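Local coordinates for SsDNA-binding protein essential for mitochondrial genome maintenance (Saccharomyces cerevisiae, PDB 6CQK), which binds single-stranded DNA preferentially and cooperatively, takes part in mitochondrial DNA replication and stimulates the PIF1 helicase, at residues S7-I12 against L67-A72; T48-P53 against S91-D96. All blocks are in the same frame, centred on the assembly; numbering follows the deposited sequence.

Contact 1: residues S7-I12 against L67-A72; sequences SIVGRI and LVYVEA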
ATOM      1  N   SER A   7      -4.562  -2.566   3.554  1.00 63.12           N
ATOM      2  CA  SER A   7      -3.516  -3.575   3.693  1.00 64.66           C
ATOM      3  C   SER A   7      -3.412  -3.835   5.174  1.00 61.60           C
ATOM      4  O   SER A   7      -3.370  -2.896   5.941  1.00 57.63           O
ATOM      5  CB  SER A   7      -2.184  -3.069   3.140  1.00 68.76           C
ATOM      6  OG  SER A   7      -2.380  -2.443   1.876  1.00 73.80           O
ATOM      7  N   ILE A   8      -3.407  -5.110   5.554  1.00 58.92           N
ATOM      8  CA  ILE A   8      -3.344  -5.517   6.931  1.00 55.71           C
ATOM      9  C   ILE A   8      -2.237  -6.515   7.133  1.00 54.63           C
ATOM     10  O   ILE A   8      -2.050  -7.425   6.348  1.00 55.11           O
ATOM     11  CB  ILE A   8      -4.630  -6.194   7.287  1.00 57.26           C
ATOM     12  CG1 ILE A   8      -5.782  -5.203   7.201  1.00 55.89           C
ATOM     13  CG2 ILE A   8      -4.571  -6.774   8.708  1.00 61.23           C
ATOM     14  CD1 ILE A   8      -7.076  -5.884   6.869  1.00 57.16           C
ATOM     15  N   VAL A   9      -1.474  -6.337   8.189  1.00 55.97           N
ATOM     16  CA  VAL A   9      -0.685  -7.413   8.731  1.00 56.64           C
ATOM     17  C   VAL A   9      -1.215  -7.795  10.079  1.00 54.38           C
ATOM     18  O   VAL A   9      -1.345  -6.934  10.997  1.00 51.97           O
ATOM     19  CB  VAL A   9       0.785  -7.042   8.876  1.00 59.79           C
ATOM     20  CG1 VAL A   9       1.545  -8.156   9.600  1.00 60.96           C
ATOM     21  CG2 VAL A   9       1.387  -6.902   7.510  1.00 63.02           C
ATOM     22  N   GLY A  10      -1.440  -9.088  10.218  1.00 52.81           N
ATOM     23  CA  GLY A  10      -2.050  -9.586  11.411  1.00 55.39           C
ATOM     24  C   GLY A  10      -2.197 -11.064  11.416  1.00 58.20           C
ATOM     25  O   GLY A  10      -1.704 -11.759  10.527  1.00 60.98           O
ATOM     26  N   ARG A  11      -2.881 -11.572  12.432  1.00 61.17           N
ATOM     27  CA  ARG A  11      -2.973 -13.000  12.603  1.00 65.29           C
ATOM     28  C   ARG A  11      -4.371 -13.459  12.352  1.00 63.02           C
ATOM     29  O   ARG A  11      -5.330 -12.772  12.693  1.00 65.39           O
ATOM     30  CB  ARG A  11      -2.520 -13.408  14.007  1.00 71.78           C
ATOM     31  CG  ARG A  11      -1.049 -13.817  14.051  1.00 78.40           C
ATOM     32  CD  ARG A  11      -0.358 -13.451  15.295  1.00 84.10           C
ATOM     33  NE  ARG A  11      -0.003 -12.043  15.110  1.00 94.30           N
ATOM     34  CZ  ARG A  11       0.593 -11.313  16.040  1.00100.08           C
ATOM     35  NH1 ARG A  11       0.924 -11.851  17.232  1.00102.11           N
ATOM     36  NH2 ARG A  11       0.861 -10.046  15.780  1.00 97.53           N
ATOM     37  N   ILE A  12      -4.497 -14.632  11.772  1.00 60.86           N
ATOM     38  CA  ILE A  12      -5.813 -15.173  11.508  1.00 61.62           C
ATOM     39  C   ILE A  12      -6.459 -15.634  12.775  1.00 59.06           C
ATOM     40  O   ILE A  12      -5.939 -16.531  13.401  1.00 61.41           O
ATOM     41  CB  ILE A  12      -5.758 -16.267  10.426  1.00 61.76           C
ATOM     42  CG1 ILE A  12      -5.438 -15.522   9.111  1.00 64.29           C
ATOM     43  CG2 ILE A  12      -7.062 -17.038  10.387  1.00 59.32           C
ATOM     44  CD1 ILE A  12      -5.476 -16.350   7.865  1.00 69.28           C
ATOM     45  N   LEU A  67       0.354 -15.521  10.743  1.00 60.31           N
ATOM     46  CA  LEU A  67       0.699 -14.146  10.363  1.00 59.39           C
ATOM     47  C   LEU A  67       0.583 -14.018   8.852  1.00 59.82           C
ATOM     48  O   LEU A  67       1.273 -14.733   8.120  1.00 59.58           O
ATOM     49  CB  LEU A  67       2.114 -13.779  10.794  1.00 56.78           C
ATOM     50  CG  LEU A  67       2.483 -12.319  10.640  1.00 54.40           C
ATOM     51  CD1 LEU A  67       1.619 -11.460  11.528  1.00 54.05           C
ATOM     52  CD2 LEU A  67       3.943 -12.051  10.947  1.00 52.70           C
ATOM     53  N   VAL A  68      -0.297 -13.115   8.424  1.00 60.22           N
ATOM     54  CA  VAL A  68      -0.568 -12.862   7.010  1.00 62.36           C
ATOM     55  C   VAL A  68      -0.411 -11.390   6.650  1.00 64.62           C
ATOM     56  O   VAL A  68      -0.486 -10.514   7.520  1.00 69.52           O
ATOM     57  CB  VAL A  68      -1.980 -13.264   6.618  1.00 60.23           C
ATOM     58  CG1 VAL A  68      -2.105 -14.727   6.783  1.00 60.96           C
ATOM     59  CG2 VAL A  68      -3.044 -12.559   7.444  1.00 60.39           C
ATOM     60  N   TYR A  69      -0.205 -11.113   5.366  1.00 65.05           N
ATOM     61  CA  TYR A  69      -0.299  -9.725   4.831  1.00 64.64           C
ATOM     62  C   TYR A  69      -1.396  -9.783   3.792  1.00 61.54           C
ATOM     63  O   TYR A  69      -1.243 -10.494   2.815  1.00 62.12           O
ATOM     64  CB  TYR A  69       1.023  -9.266   4.236  1.00 63.87           C
ATOM     65  CG  TYR A  69       0.937  -8.063   3.350  1.00 66.24           C
ATOM     66  CD1 TYR A  69       0.704  -8.183   1.999  1.00 65.05           C
ATOM     67  CD2 TYR A  69       1.133  -6.807   3.849  1.00 68.91           C
ATOM     68  CE1 TYR A  69       0.651  -7.086   1.180  1.00 65.08           C
ATOM     69  CE2 TYR A  69       1.052  -5.698   3.042  1.00 69.99           C
ATOM     70  CZ  TYR A  69       0.817  -5.845   1.707  1.00 68.01           C
ATOM     71  OH  TYR A  69       0.773  -4.699   0.924  1.00 71.36           O
ATOM     72  N   VAL A  70      -2.520  -9.126   4.060  1.00 58.83           N
ATOM     73  CA  VAL A  70      -3.691  -9.185   3.203  1.00 58.08           C
ATOM     74  C   VAL A  70      -3.915  -7.822   2.612  1.00 63.02           C
ATOM     75  O   VAL A  70      -3.709  -6.791   3.273  1.00 66.13           O
ATOM     76  CB  VAL A  70      -4.924  -9.532   3.989  1.00 57.08           C
ATOM     77  CG1 VAL A  70      -6.185  -9.322   3.168  1.00 57.10           C
ATOM     78  CG2 VAL A  70      -4.818 -10.945   4.538  1.00 57.31           C
ATOM     79  N   GLU A  71      -4.284  -7.796   1.335  1.00 65.58           N
ATOM     80  CA  GLU A  71      -4.759  -6.570   0.697  1.00 66.51           C
ATOM     81  C   GLU A  71      -6.199  -6.811   0.305  1.00 63.12           C
ATOM     82  O   GLU A  71      -6.515  -7.852  -0.190  1.00 57.30           O
ATOM     83  CB  GLU A  71      -3.993  -6.269  -0.558  1.00 71.11           C
ATOM     84  CG  GLU A  71      -2.573  -5.919  -0.316  1.00 76.82           C
ATOM     85  CD  GLU A  71      -1.783  -5.791  -1.581  1.00 84.23           C
ATOM     86  OE1 GLU A  71      -1.919  -6.599  -2.550  1.00 86.53           O
ATOM     87  OE2 GLU A  71      -1.010  -4.820  -1.543  1.00 86.00           O
ATOM     88  N   ALA A  72      -7.060  -5.850   0.565  1.00 61.01           N
ATOM     89  CA  ALA A  72      -8.471  -6.055   0.370  1.00 60.86           C
ATOM     90  C   ALA A  72      -9.141  -4.764  -0.113  1.00 60.12           C
ATOM     91  O   ALA A  72      -8.820  -3.674   0.364  1.00 55.69           O
ATOM     92  CB  ALA A  72      -9.123  -6.538   1.710  1.00 61.71           C
TER

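Contact 2: residues T48-P53 against S91-D96; sequences TVFNEP and SLVQKD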
ATOM      1  N   THR A  48     -13.660 -10.989   3.363  1.00 67.74           N
ATOM      2  CA  THR A  48     -14.544 -11.751   2.532  1.00 63.96           C
ATOM      3  C   THR A  48     -13.671 -12.165   1.399  1.00 60.98           C
ATOM      4  O   THR A  48     -12.912 -11.381   0.907  1.00 62.31           O
ATOM      5  CB  THR A  48     -15.701 -10.859   2.029  1.00 66.95           C
ATOM      6  OG1 THR A  48     -16.452 -10.348   3.150  1.00 69.52           O
ATOM      7  CG2 THR A  48     -16.630 -11.626   1.152  1.00 67.71           C
ATOM      8  N   VAL A  49     -13.799 -13.399   0.975  1.00 60.82           N
ATOM      9  CA  VAL A  49     -13.046 -13.920  -0.151  1.00 62.08           C
ATOM     10  C   VAL A  49     -13.911 -14.591  -1.228  1.00 65.68           C
ATOM     11  O   VAL A  49     -14.625 -15.584  -0.964  1.00 65.49           O
ATOM     12  CB  VAL A  49     -12.039 -14.962   0.271  1.00 63.11           C
ATOM     13  CG1 VAL A  49     -11.027 -15.140  -0.844  1.00 64.02           C
ATOM     14  CG2 VAL A  49     -11.335 -14.547   1.569  1.00 64.06           C
ATOM     15  N   PHE A  50     -13.899 -13.997  -2.426  1.00 66.26           N
ATOM     16  CA  PHE A  50     -14.521 -14.610  -3.573  1.00 63.73           C
ATOM     17  C   PHE A  50     -13.479 -15.285  -4.444  1.00 64.32           C
ATOM     18  O   PHE A  50     -13.783 -16.336  -4.972  1.00 68.91           O
ATOM     19  CB  PHE A  50     -15.312 -13.611  -4.367  1.00 61.52           C
ATOM     20  CG  PHE A  50     -16.464 -13.037  -3.634  1.00 61.79           C
ATOM     21  CD1 PHE A  50     -17.607 -13.740  -3.444  1.00 62.22           C
ATOM     22  CD2 PHE A  50     -16.401 -11.765  -3.126  1.00 66.07           C
ATOM     23  CE1 PHE A  50     -18.685 -13.193  -2.747  1.00 62.59           C
ATOM     24  CE2 PHE A  50     -17.479 -11.201  -2.430  1.00 67.01           C
ATOM     25  CZ  PHE A  50     -18.630 -11.922  -2.250  1.00 63.97           C
ATOM     26  N   ASN A  51     -12.300 -14.704  -4.636  1.00 64.82           N
ATOM     27  CA  ASN A  51     -11.327 -15.234  -5.604  1.00 68.86           C
ATOM     28  C   ASN A  51     -11.028 -16.661  -5.264  1.00 71.82           C
ATOM     29  O   ASN A  51     -10.436 -16.971  -4.245  1.00 66.52           O
ATOM     30  CB  ASN A  51     -10.058 -14.395  -5.636  1.00 71.98           C
ATOM     31  CG  ASN A  51      -8.907 -15.022  -6.440  1.00 76.15           C
ATOM     32  OD1 ASN A  51      -8.332 -16.043  -6.083  1.00 79.87           O
ATOM     33  ND2 ASN A  51      -8.566 -14.390  -7.535  1.00 78.52           N
ATOM     34  N   GLU A  52     -11.518 -17.546  -6.129  1.00 82.28           N
ATOM     35  CA  GLU A  52     -11.556 -18.960  -5.799  1.00 90.66           C
ATOM     36  C   GLU A  52     -10.157 -19.545  -5.593  1.00 89.53           C
ATOM     37  O   GLU A  52      -9.970 -20.361  -4.673  1.00 87.25           O
ATOM     38  CB  GLU A  52     -12.337 -19.745  -6.849  1.00 95.62           C
ATOM     39  CG  GLU A  52     -12.926 -21.031  -6.312  1.00101.39           C
ATOM     40  CD  GLU A  52     -13.391 -21.864  -7.442  1.00107.58           C
ATOM     41  OE1 GLU A  52     -14.563 -21.763  -7.825  1.00109.34           O
ATOM     42  OE2 GLU A  52     -12.540 -22.567  -7.963  1.00116.39           O
ATOM     43  N   PRO A  53      -9.184 -19.140  -6.435  1.00 86.33           N
ATOM     44  CA  PRO A  53      -7.829 -19.645  -6.173  1.00 84.50           C
ATOM     45  C   PRO A  53      -7.357 -19.315  -4.746  1.00 81.33           C
ATOM     46  O   PRO A  53      -6.756 -20.172  -4.093  1.00 83.44           O
ATOM     47  CB  PRO A  53      -6.973 -18.926  -7.224  1.00 83.80           C
ATOM     48  CG  PRO A  53      -7.902 -18.540  -8.321  1.00 84.48           C
ATOM     49  CD  PRO A  53      -9.306 -18.524  -7.775  1.00 86.78           C
ATOM     50  N   SER A  91     -16.963  -3.577   4.524  1.00 70.52           N
ATOM     51  CA  SER A  91     -16.738  -4.774   3.781  1.00 65.78           C
ATOM     52  C   SER A  91     -15.338  -4.713   3.282  1.00 65.74           C
ATOM     53  O   SER A  91     -14.916  -3.687   2.744  1.00 71.76           O
ATOM     54  CB  SER A  91     -17.636  -4.816   2.588  1.00 67.93           C
ATOM     55  OG  SER A  91     -17.153  -5.792   1.698  1.00 70.68           O
ATOM     56  N   LEU A  92     -14.641  -5.841   3.384  1.00 63.28           N
ATOM     57  CA  LEU A  92     -13.228  -5.962   3.014  1.00 60.43           C
ATOM     58  C   LEU A  92     -13.098  -7.212   2.223  1.00 61.67           C
ATOM     59  O   LEU A  92     -13.197  -8.323   2.779  1.00 64.80           O
ATOM     60  CB  LEU A  92     -12.369  -6.101   4.210  1.00 61.29           C
ATOM     61  CG  LEU A  92     -12.105  -4.854   5.037  1.00 65.20           C
ATOM     62  CD1 LEU A  92     -11.353  -5.268   6.278  1.00 64.23           C
ATOM     63  CD2 LEU A  92     -11.303  -3.811   4.291  1.00 65.70           C
ATOM     64  N   VAL A  93     -12.974  -7.047   0.900  1.00 59.26           N
ATOM     65  CA  VAL A  93     -12.976  -8.175  -0.002  1.00 56.56           C
ATOM     66  C   VAL A  93     -11.587  -8.417  -0.431  1.00 56.76           C
ATOM     67  O   VAL A  93     -10.925  -7.499  -0.936  1.00 58.22           O
ATOM     68  CB  VAL A  93     -13.866  -7.908  -1.200  1.00 55.73           C
ATOM     69  CG1 VAL A  93     -13.708  -9.025  -2.201  1.00 54.48           C
ATOM     70  CG2 VAL A  93     -15.306  -7.819  -0.723  1.00 56.20           C
ATOM     71  N   GLN A  94     -11.102  -9.621  -0.158  1.00 57.32           N
ATOM     72  CA  GLN A  94      -9.679  -9.942  -0.310  1.00 60.08           C
ATOM     73  C   GLN A  94      -9.221  -9.879  -1.766  1.00 62.41           C
ATOM     74  O   GLN A  94      -9.903 -10.357  -2.613  1.00 62.95           O
ATOM     75  CB  GLN A  94      -9.411 -11.325   0.268  1.00 60.14           C
ATOM     76  CG  GLN A  94      -7.970 -11.757   0.165  1.00 62.48           C
ATOM     77  CD  GLN A  94      -7.667 -13.045   0.900  1.00 65.79           C
ATOM     78  OE1 GLN A  94      -8.093 -13.244   2.035  1.00 67.12           O
ATOM     79  NE2 GLN A  94      -6.937 -13.926   0.253  1.00 67.53           N
ATOM     80  N   LYS A  95      -8.089  -9.232  -2.036  1.00 67.82           N
ATOM     81  CA  LYS A  95      -7.465  -9.176  -3.366  1.00 70.17           C
ATOM     82  C   LYS A  95      -6.162  -9.945  -3.451  1.00 70.79           C
ATOM     83  O   LYS A  95      -5.762 -10.411  -4.489  1.00 72.53           O
ATOM     84  CB  LYS A  95      -7.299  -7.708  -3.764  1.00 74.10           C
ATOM     85  CG  LYS A  95      -8.603  -7.006  -4.126  1.00 82.75           C
ATOM     86  CD  LYS A  95      -9.535  -8.005  -4.871  1.00 88.68           C
ATOM     87  CE  LYS A  95     -10.993  -7.601  -5.064  1.00 90.61           C
ATOM     88  NZ  LYS A  95     -11.949  -8.741  -5.177  1.00 96.15           N
ATOM     89  N   ASP A  96      -5.529 -10.180  -2.330  1.00 76.92           N
ATOM     90  CA  ASP A  96      -4.272 -10.854  -2.334  1.00 82.56           C
ATOM     91  C   ASP A  96      -3.918 -11.303  -0.968  1.00 78.57           C
ATOM     92  O   ASP A  96      -4.385 -10.688  -0.034  1.00 83.96           O
ATOM     93  CB  ASP A  96      -3.233  -9.892  -2.834  1.00 88.33           C
ATOM     94  CG  ASP A  96      -2.564 -10.420  -3.954  1.00 95.07           C
ATOM     95  OD1 ASP A  96      -1.826 -11.422  -3.790  1.00104.48           O
ATOM     96  OD2 ASP A  96      -2.943  -9.913  -5.018  1.00 97.74           O
TER

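Contact 1: residues S7-I12 against L67-A72
The ring of Tyr69 is met at its edge by Val9, whose CG2 lies near the ring plane, 3.7 Å from Tyr69 CD2. The two side chains cross at about a right angle. The ring of Phe3 of the third subunit also meets that of Tyr69, the planes turned by about 35°. Phe3 of the second subunit packs on both Val9 and Tyr69. Tyr69 carries CG opposite its backbone N (chi1 164°), which runs the ring along the sheet past Val9 toward Ser7. Its hydroxyl gives a hydrogen bond to Glu71 OE2, 3.0 Å from Tyr69 OH, coming from above the carboxylate plane. With an alanine in place of Tyr69, the ring edge against Val9 CG2 and the bond to Glu71 OE2 are gone, which would probably open a gap beside Val9 and set the Glu71 carboxylate free to turn.

The other branch of Val9, CG1, touches Leu67 CD1 at 3.8 Å. The Arg11 guanidinium approaches the same methyl obliquely, while its NH2 forms a salt bridge with Asp2 of the second subunit. Val68 points to the other face of the sheet, where its CG1 is met by Ile12 CD1 at 3.9 Å. Ile8 and Val70 lie on that face too and pack on Ile32 of strand 26-34.

The backbones pair antiparallel. Ile8 and Val70 bond both ways, with Ile8 N to Val70 O at 2.8 Å. Gly10 and Val68 do the same, and Val68 N to Gly10 O (2.9 Å) is nearly straight, with an N-H...O angle of 173°. This pairing joins the first strand of the OB fold to strand 67-77. Ser7, Ile8 and Val9 also pair with a strand of the second subunit. The chemistry is thus divided: apolar contacts fill the face of Ile8, Val68 and Val70, while the face of Val9 and Tyr69 adds ring contacts and charged groups where subunits meet.

Contact 2: residues T48-P53 against S91-D96
Thr48 is held between Leu92 and Gln94 by two backbone hydrogen bonds. Thr48 N gives one to Leu92 O at 2.8 Å, and Thr48 O accepts the other from Gln94 N at 2.7 Å. The second is nearly straight, with an N-H...O angle of 171°. Together they make a parallel bridge of Thr48 with Val93.

Side chains extend the contact on both sides of this backbone. Val93 CG2 packs against Thr48 CB at 4.1 Å. Val93 CG1 lies opposite its own backbone N (chi1 173°) and meets the edge of the Phe50 ring, 4.0 Å from Phe50 CD2. Val49 and Gln94 run side by side in the same direction, and Val49 CG2 comes 3.5 Å from Gln94 OE1.

Gln94 is extended, and partners outside the two segments fix its amide. OE1 bonds to the hydroxyl of Tyr30, and NE2 bonds to Gln54 OE1. Asn51 is the N-cap of helix 52-59, its OD1 accepting a hydrogen bond from Gln54 N. Val49 also packs on Ile55 and Leu58 of that helix.

Strand 43-49 thus leads, through a short turn at Phe50 and Asn51, into helix 52-59. A buried polar amide sits beside an apolar valine, and its hydrogen bonds tie strand 89-99 to both strand 26-34 and helix 52-59.

The two contacts lie in one OB-fold domain, their centres about 12 Å apart. Along the chain their segments alternate: 7-12, 48-53, 67-72, then 91-96. They share one mixed sheet, in which strands 67-77 and 89-99 are neighbours. Contact 1 pairs strands 3-20 and 67-77, the first and last in sheet order, and so closes the sheet on itself. Contact 2 supplies its parallel pairing, between strands 43-49 and 89-99. The two meet at a classic beta bulge, where Lys95 and Asp96 both face Glu71. Contact 1 also borders other subunits, whereas no other chain of the assembly touches the segments of contact 2.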